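Long-range contacts in alpha-galactosidase (Thermus thermophilus, PDB 6LCJ), which probably hydrolyses alpha-galactosides, removing terminal alpha-linked galactose as other members of glycoside hydrolase family 36 do, and assembles as a hexamer: residues 357-362 against 400-405; 165-170 against 432-437. All coordinates share one frame; numbering follows the deposited sequence.

Contact 1 of 2, residues 357-362 against 400-405; sequences PDVAPY and DPDVVY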
loop_
_atom_site.group_PDB
_atom_site.type_symbol
_atom_site.label_atom_id
_atom_site.label_comp_id
_atom_site.label_asym_id
_atom_site.label_seq_id
_atom_site.Cartn_x
_atom_site.Cartn_y
_atom_site.Cartn_z
ATOM N N PRO E 357 9.118 32.602 17.794
ATOM C CA PRO E 357 8.612 32.971 16.469
ATOM C C PRO E 357 8.428 34.465 16.319
ATOM O O PRO E 357 8.288 35.200 17.303
ATOM C CB PRO E 357 7.261 32.252 16.400
ATOM C CG PRO E 357 7.378 31.124 17.349
ATOM C CD PRO E 357 8.260 31.601 18.458
ATOM N N ASP E 358 8.448 34.921 15.076
ATOM C CA ASP E 358 8.106 36.300 14.773
ATOM C C ASP E 358 6.767 36.680 15.393
ATOM O O ASP E 358 5.793 35.918 15.344
ATOM C CB ASP E 358 8.020 36.489 13.262
ATOM C CG ASP E 358 9.355 36.461 12.600
ATOM O OD1 ASP E 358 10.394 36.329 13.310
ATOM O OD2 ASP E 358 9.357 36.583 11.355
ATOM N N VAL E 359 6.707 37.880 15.948
ATOM C CA VAL E 359 5.401 38.470 16.176
ATOM C C VAL E 359 4.802 38.780 14.814
ATOM O O VAL E 359 5.476 38.734 13.783
ATOM C CB VAL E 359 5.468 39.731 17.055
ATOM C CG1 VAL E 359 5.941 39.371 18.460
ATOM C CG2 VAL E 359 6.364 40.775 16.400
ATOM N N ALA E 360 3.523 39.073 14.801
ATOM C CA ALA E 360 2.826 39.488 13.596
ATOM C C ALA E 360 1.722 40.414 14.060
ATOM O O ALA E 360 1.426 40.476 15.262
ATOM C CB ALA E 360 2.273 38.278 12.826
ATOM N N PRO E 361 1.082 41.169 13.133
ATOM C CA PRO E 361 -0.013 42.056 13.539
ATOM C C PRO E 361 -1.340 41.312 13.728
ATOM O O PRO E 361 -2.393 41.758 13.277
ATOM C CB PRO E 361 -0.067 43.078 12.399
ATOM C CG PRO E 361 0.592 42.433 11.223
ATOM C CD PRO E 361 1.260 41.161 11.669
ATOM N N TYR E 362 -1.280 40.152 14.378
ATOM C CA TYR E 362 -2.462 39.327 14.598
ATOM C C TYR E 362 -2.139 38.276 15.647
ATOM O O TYR E 362 -0.971 37.967 15.912
ATOM C CB TYR E 362 -2.983 38.665 13.306
ATOM C CG TYR E 362 -1.965 37.974 12.440
ATOM C CD1 TYR E 362 -1.501 36.693 12.746
ATOM C CD2 TYR E 362 -1.479 38.589 11.292
ATOM C CE1 TYR E 362 -0.565 36.057 11.928
ATOM C CE2 TYR E 362 -0.558 37.963 10.469
ATOM C CZ TYR E 362 -0.099 36.700 10.785
ATOM O OH TYR E 362 0.835 36.098 9.955
ATOM N N ASP E 400 15.494 38.723 23.371
ATOM C CA ASP E 400 14.649 39.543 22.521
ATOM C C ASP E 400 13.281 38.893 22.346
ATOM O O ASP E 400 13.197 37.824 21.732
ATOM C CB ASP E 400 15.323 39.738 21.172
ATOM C CG ASP E 400 14.531 40.643 20.251
ATOM O OD1 ASP E 400 13.510 41.227 20.712
ATOM O OD2 ASP E 400 14.945 40.784 19.067
ATOM N N PRO E 401 12.190 39.489 22.833
ATOM C CA PRO E 401 10.868 38.869 22.664
ATOM C C PRO E 401 10.204 39.237 21.349
ATOM O O PRO E 401 9.065 38.813 21.115
ATOM C CB PRO E 401 10.069 39.431 23.859
ATOM C CG PRO E 401 10.613 40.830 24.004
ATOM C CD PRO E 401 12.081 40.811 23.481
ATOM N N ASP E 402 10.921 39.994 20.509
ATOM C CA ASP E 402 10.484 40.607 19.254
ATOM C C ASP E 402 9.721 41.900 19.538
ATOM O O ASP E 402 9.566 42.291 20.699
ATOM C CB ASP E 402 9.679 39.638 18.386
ATOM C CG ASP E 402 9.949 39.848 16.921
ATOM O OD1 ASP E 402 10.597 40.866 16.610
ATOM O OD2 ASP E 402 9.507 39.030 16.082
ATOM N N VAL E 403 9.288 42.603 18.491
ATOM C CA VAL E 403 8.866 43.998 18.654
ATOM C C VAL E 403 7.552 44.127 19.421
ATOM O O VAL E 403 6.809 43.154 19.606
ATOM C CB VAL E 403 8.765 44.710 17.288
ATOM C CG1 VAL E 403 10.034 44.501 16.499
ATOM C CG2 VAL E 403 7.547 44.213 16.520
ATOM N N VAL E 404 7.276 45.346 19.872
ATOM C CA VAL E 404 6.045 45.704 20.566
ATOM C C VAL E 404 5.225 46.561 19.619
ATOM O O VAL E 404 5.756 47.492 19.003
ATOM C CB VAL E 404 6.336 46.468 21.871
ATOM C CG1 VAL E 404 5.063 46.656 22.679
ATOM C CG2 VAL E 404 7.392 45.752 22.676
ATOM N N TYR E 405 3.944 46.254 19.499
ATOM C CA TYR E 405 3.048 47.109 18.742
ATOM C C TYR E 405 2.413 48.127 19.675
ATOM O O TYR E 405 2.063 47.809 20.817
ATOM C CB TYR E 405 1.955 46.296 18.039
ATOM C CG TYR E 405 2.466 45.369 16.961
ATOM C CD1 TYR E 405 2.616 45.801 15.650
ATOM C CD2 TYR E 405 2.796 44.050 17.262
ATOM C CE1 TYR E 405 3.091 44.936 14.663
ATOM C CE2 TYR E 405 3.261 43.176 16.287
ATOM C CZ TYR E 405 3.412 43.620 14.999
ATOM O OH TYR E 405 3.860 42.740 14.045
HETATM O O HOH W 1 9.070 36.222 19.531
#

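Contact 2 of 2, residues 165-170 against 432-437; sequences SWYSFY and ATSDPP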
loop_
_atom_site.group_PDB
_atom_site.type_symbol
_atom_site.label_atom_id
_atom_site.label_comp_id
_atom_site.label_asym_id
_atom_site.label_seq_id
_atom_site.Cartn_x
_atom_site.Cartn_y
_atom_site.Cartn_z
ATOM N N SER E 165 12.481 48.180 10.753
ATOM C CA SER E 165 11.567 48.389 9.632
ATOM C C SER E 165 10.684 47.186 9.318
ATOM O O SER E 165 9.728 47.330 8.544
ATOM C CB SER E 165 12.344 48.763 8.359
ATOM O OG SER E 165 13.271 47.752 7.983
ATOM N N TRP E 166 10.964 46.009 9.882
ATOM C CA TRP E 166 10.381 44.795 9.323
ATOM C C TRP E 166 8.870 44.739 9.534
ATOM O O TRP E 166 8.107 44.466 8.596
ATOM C CB TRP E 166 11.056 43.548 9.912
ATOM C CG TRP E 166 10.428 42.289 9.379
ATOM C CD1 TRP E 166 9.663 41.395 10.075
ATOM C CD2 TRP E 166 10.461 41.811 8.019
ATOM N NE1 TRP E 166 9.242 40.386 9.243
ATOM C CE2 TRP E 166 9.715 40.614 7.979
ATOM C CE3 TRP E 166 11.048 42.276 6.841
ATOM C CZ2 TRP E 166 9.548 39.876 6.810
ATOM C CZ3 TRP E 166 10.874 41.543 5.679
ATOM C CH2 TRP E 166 10.135 40.360 5.671
ATOM N N TYR E 167 8.408 44.998 10.755
ATOM C CA TYR E 167 7.024 44.717 11.099
ATOM C C TYR E 167 6.077 45.857 10.770
ATOM O O TYR E 167 4.983 45.914 11.326
ATOM C CB TYR E 167 6.924 44.353 12.570
ATOM C CG TYR E 167 7.673 43.110 12.892
ATOM C CD1 TYR E 167 7.104 41.856 12.663
ATOM C CD2 TYR E 167 8.967 43.173 13.397
ATOM C CE1 TYR E 167 7.789 40.705 12.963
ATOM C CE2 TYR E 167 9.660 42.026 13.694
ATOM C CZ TYR E 167 9.059 40.802 13.488
ATOM O OH TYR E 167 9.741 39.664 13.799
ATOM N N SER E 168 6.462 46.752 9.878
ATOM C CA SER E 168 5.506 47.695 9.320
ATOM C C SER E 168 5.593 47.684 7.795
ATOM O O SER E 168 4.568 47.600 7.116
ATOM C CB SER E 168 5.744 49.101 9.882
ATOM O OG SER E 168 7.130 49.394 9.913
ATOM N N PHE E 169 6.802 47.740 7.241
ATOM C CA PHE E 169 6.948 47.794 5.791
ATOM C C PHE E 169 7.330 46.465 5.152
ATOM O O PHE E 169 7.180 46.324 3.936
ATOM C CB PHE E 169 7.990 48.842 5.405
ATOM C CG PHE E 169 7.690 50.207 5.938
ATOM C CD1 PHE E 169 6.639 50.944 5.423
ATOM C CD2 PHE E 169 8.463 50.754 6.945
ATOM C CE1 PHE E 169 6.361 52.205 5.902
ATOM C CE2 PHE E 169 8.192 52.020 7.441
ATOM C CZ PHE E 169 7.140 52.749 6.924
ATOM N N TYR E 170 7.811 45.499 5.933
ATOM C CA TYR E 170 8.305 44.209 5.429
ATOM C C TYR E 170 9.339 44.504 4.342
ATOM O O TYR E 170 10.215 45.355 4.576
ATOM C CB TYR E 170 7.116 43.340 5.031
ATOM C CG TYR E 170 6.374 42.879 6.267
ATOM C CD1 TYR E 170 6.751 41.715 6.924
ATOM C CD2 TYR E 170 5.354 43.647 6.830
ATOM C CE1 TYR E 170 6.107 41.295 8.075
ATOM C CE2 TYR E 170 4.701 43.238 8.000
ATOM C CZ TYR E 170 5.088 42.053 8.614
ATOM O OH TYR E 170 4.478 41.595 9.768
ATOM N N ALA E 432 11.816 47.362 21.474
ATOM C CA ALA E 432 11.895 47.593 20.043
ATOM C C ALA E 432 10.487 47.727 19.482
ATOM O O ALA E 432 9.532 47.189 20.040
ATOM C CB ALA E 432 12.646 46.463 19.335
ATOM N N THR E 433 10.364 48.462 18.378
ATOM C CA THR E 433 9.108 48.526 17.656
ATOM C C THR E 433 9.382 48.781 16.185
ATOM O O THR E 433 10.471 49.221 15.789
ATOM C CB THR E 433 8.156 49.613 18.198
ATOM O OG1 THR E 433 6.931 49.597 17.440
ATOM C CG2 THR E 433 8.774 50.987 18.069
ATOM N N SER E 434 8.362 48.493 15.381
ATOM C CA SER E 434 8.358 48.800 13.964
ATOM C C SER E 434 7.350 49.880 13.602
ATOM O O SER E 434 7.247 50.227 12.424
ATOM C CB SER E 434 8.069 47.538 13.146
ATOM O OG SER E 434 9.204 46.691 13.065
ATOM N N ASP E 435 6.619 50.414 14.568
ATOM C CA ASP E 435 5.546 51.376 14.312
ATOM C C ASP E 435 6.100 52.658 13.713
ATOM O O ASP E 435 6.805 53.394 14.414
ATOM C CB ASP E 435 4.795 51.693 15.607
ATOM C CG ASP E 435 3.951 50.518 16.113
ATOM O OD1 ASP E 435 3.756 49.541 15.355
ATOM O OD2 ASP E 435 3.479 50.572 17.271
ATOM N N PRO E 436 5.821 52.974 12.450
ATOM C CA PRO E 436 6.162 54.302 11.934
ATOM C C PRO E 436 5.373 55.364 12.679
ATOM O O PRO E 436 4.134 55.281 12.750
ATOM C CB PRO E 436 5.745 54.232 10.457
ATOM C CG PRO E 436 5.334 52.822 10.212
ATOM C CD PRO E 436 4.968 52.228 11.512
ATOM N N PRO E 437 6.046 56.363 13.267
ATOM C CA PRO E 437 5.319 57.359 14.078
ATOM C C PRO E 437 4.134 57.979 13.355
ATOM O O PRO E 437 3.101 58.245 13.984
ATOM C CB PRO E 437 6.402 58.398 14.412
ATOM C CG PRO E 437 7.676 57.635 14.353
ATOM C CD PRO E 437 7.496 56.631 13.236
#

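Contact 1 of 2, residues 357-362 against 400-405
Val359 and Asp402 meet where two loops run side by side above the (beta/alpha)8 barrel, each leaving the C-terminal end of a barrel strand, 352-354 and 398-400. The two chains head almost the same way, 6° apart. Val359 points at the second loop and lies at an angle across the Asp402 side chain. Its CG1, anti to the carbonyl carbon (chi1 -65°), lies against Asp402 CB at 3.7 Å. This leaves CG2 between the backbone N and the carbonyl carbon, and Val359 CG2 reaches Val403 CG2 at 3.6 Å. The same methyl also borders the Tyr405 ring. The carboxylate of Asp402 turns back to the first loop. Val359 N donates to Asp402 OD2 at 3.0 Å, fairly straight, from above the carboxylate plane. The other oxygen, Asp402 OD1, accepts from Val403 N in a more bent bond. Both carboxylate oxygens thus take a backbone N-H, which fixes the rotation of the group. Asp400 OD1 accepts from Asp402 N, an Asx turn that shapes the start of this loop. Asp358 OD1 lies 4.0 Å from Asp402 OD2, the carboxylate planes 63° apart, and forms a salt bridge with Arg354. Further along, Tyr405 lies obliquely to the 360-361 peptide, with CE2 3.4 Å from Ala360 O. Its OH sits 3.2 Å from Ala360 C. Pro361 N beside it has no hydrogen to give, so this is packing. Helices 380-388 and 415-428 cover Val359, and Pro361 packs on Leu412 of a neighbouring subunit. The loops lie at the barrel face where this fold carries its active site. At the start of the contact a water joins the backbones, donating to Pro357 O at 2.6 Å and to Pro401 O at 3.0 Å.

Contact 2 of 2, residues 165-170 against 432-437
Ser434 and Ser168 bring their hydroxyls into this contact through different torsions. Ser434 OG stands beside its own backbone N, opposite the carbonyl carbon (chi1 -77°), which turns it to Tyr167 N. Ser168 OG is tucked between backbone N and carbonyl carbon (chi1 43°) and faces Ser434 O. The contact lies where the first and last strands of the (beta/alpha)8 barrel, 161-164 and 431-433, pair. The short helix 166-169 after the first packs on the loop after the second. Tyr167 N donates to Ser434 OG at 3.0 Å. Ser434 OG also hydrogen-bonds Cys164 O, so this buried hydroxyl is held by two backbone groups. It lies in the plane of the Tyr167 ring, at the edge, 3.5 Å from Tyr167 CD2. The two CB atoms of Tyr167 and Ser434 are only 3.4 Å apart. Ser168 OG donates to Ser434 O at 2.6 Å. The donor is tilted from the carbonyl plane, with a C=O...donor angle of 145°. Ser168 CB meanwhile rests on Pro436 CD at 3.6 Å. An alanine here could keep that packing, but Ser434 O would probably be left without its hydroxyl donor and the loop held less firmly to the helix. Phe169 and Pro436 lie alongside each other, pointing opposite ways, and Phe169 CZ reaches Pro436 CG at 3.8 Å. Elsewhere the Phe169 ring makes a T-shaped contact with Trp439. Arg407 ties both segments together, with NH1 bonded to Tyr167 O and salt-bridged to Asp435 OD1. The loop is bent into shape by an ST turn, in which Thr433 OG1 accepts from Asp435 N at 3.0 Å in a nearly straight bond.

How the contacts relate
Both contacts sit at the C-terminal end of the same parallel barrel, with centres about 10 Å apart. Contact 1 joins the loops after strands 352-354 and 398-400. Contact 2 joins helix 166-169, just after strand 161-164, to the loop beyond strand 431-433. Along the chain contact 1 is nested inside the loop that contact 2 closes. The four strands are neighbours round the barrel, so the contacts link their C-terminal ends. Tyr167 of contact 2 packs on Asp358, Val359, Val403 and Tyr405 of contact 1. Backbone bonds between Val404 and Ala432, and one from Thr433 OG1 to Val404 O, join them further. The pair probably shapes one side of the face where glycosidases of this fold bind substrate.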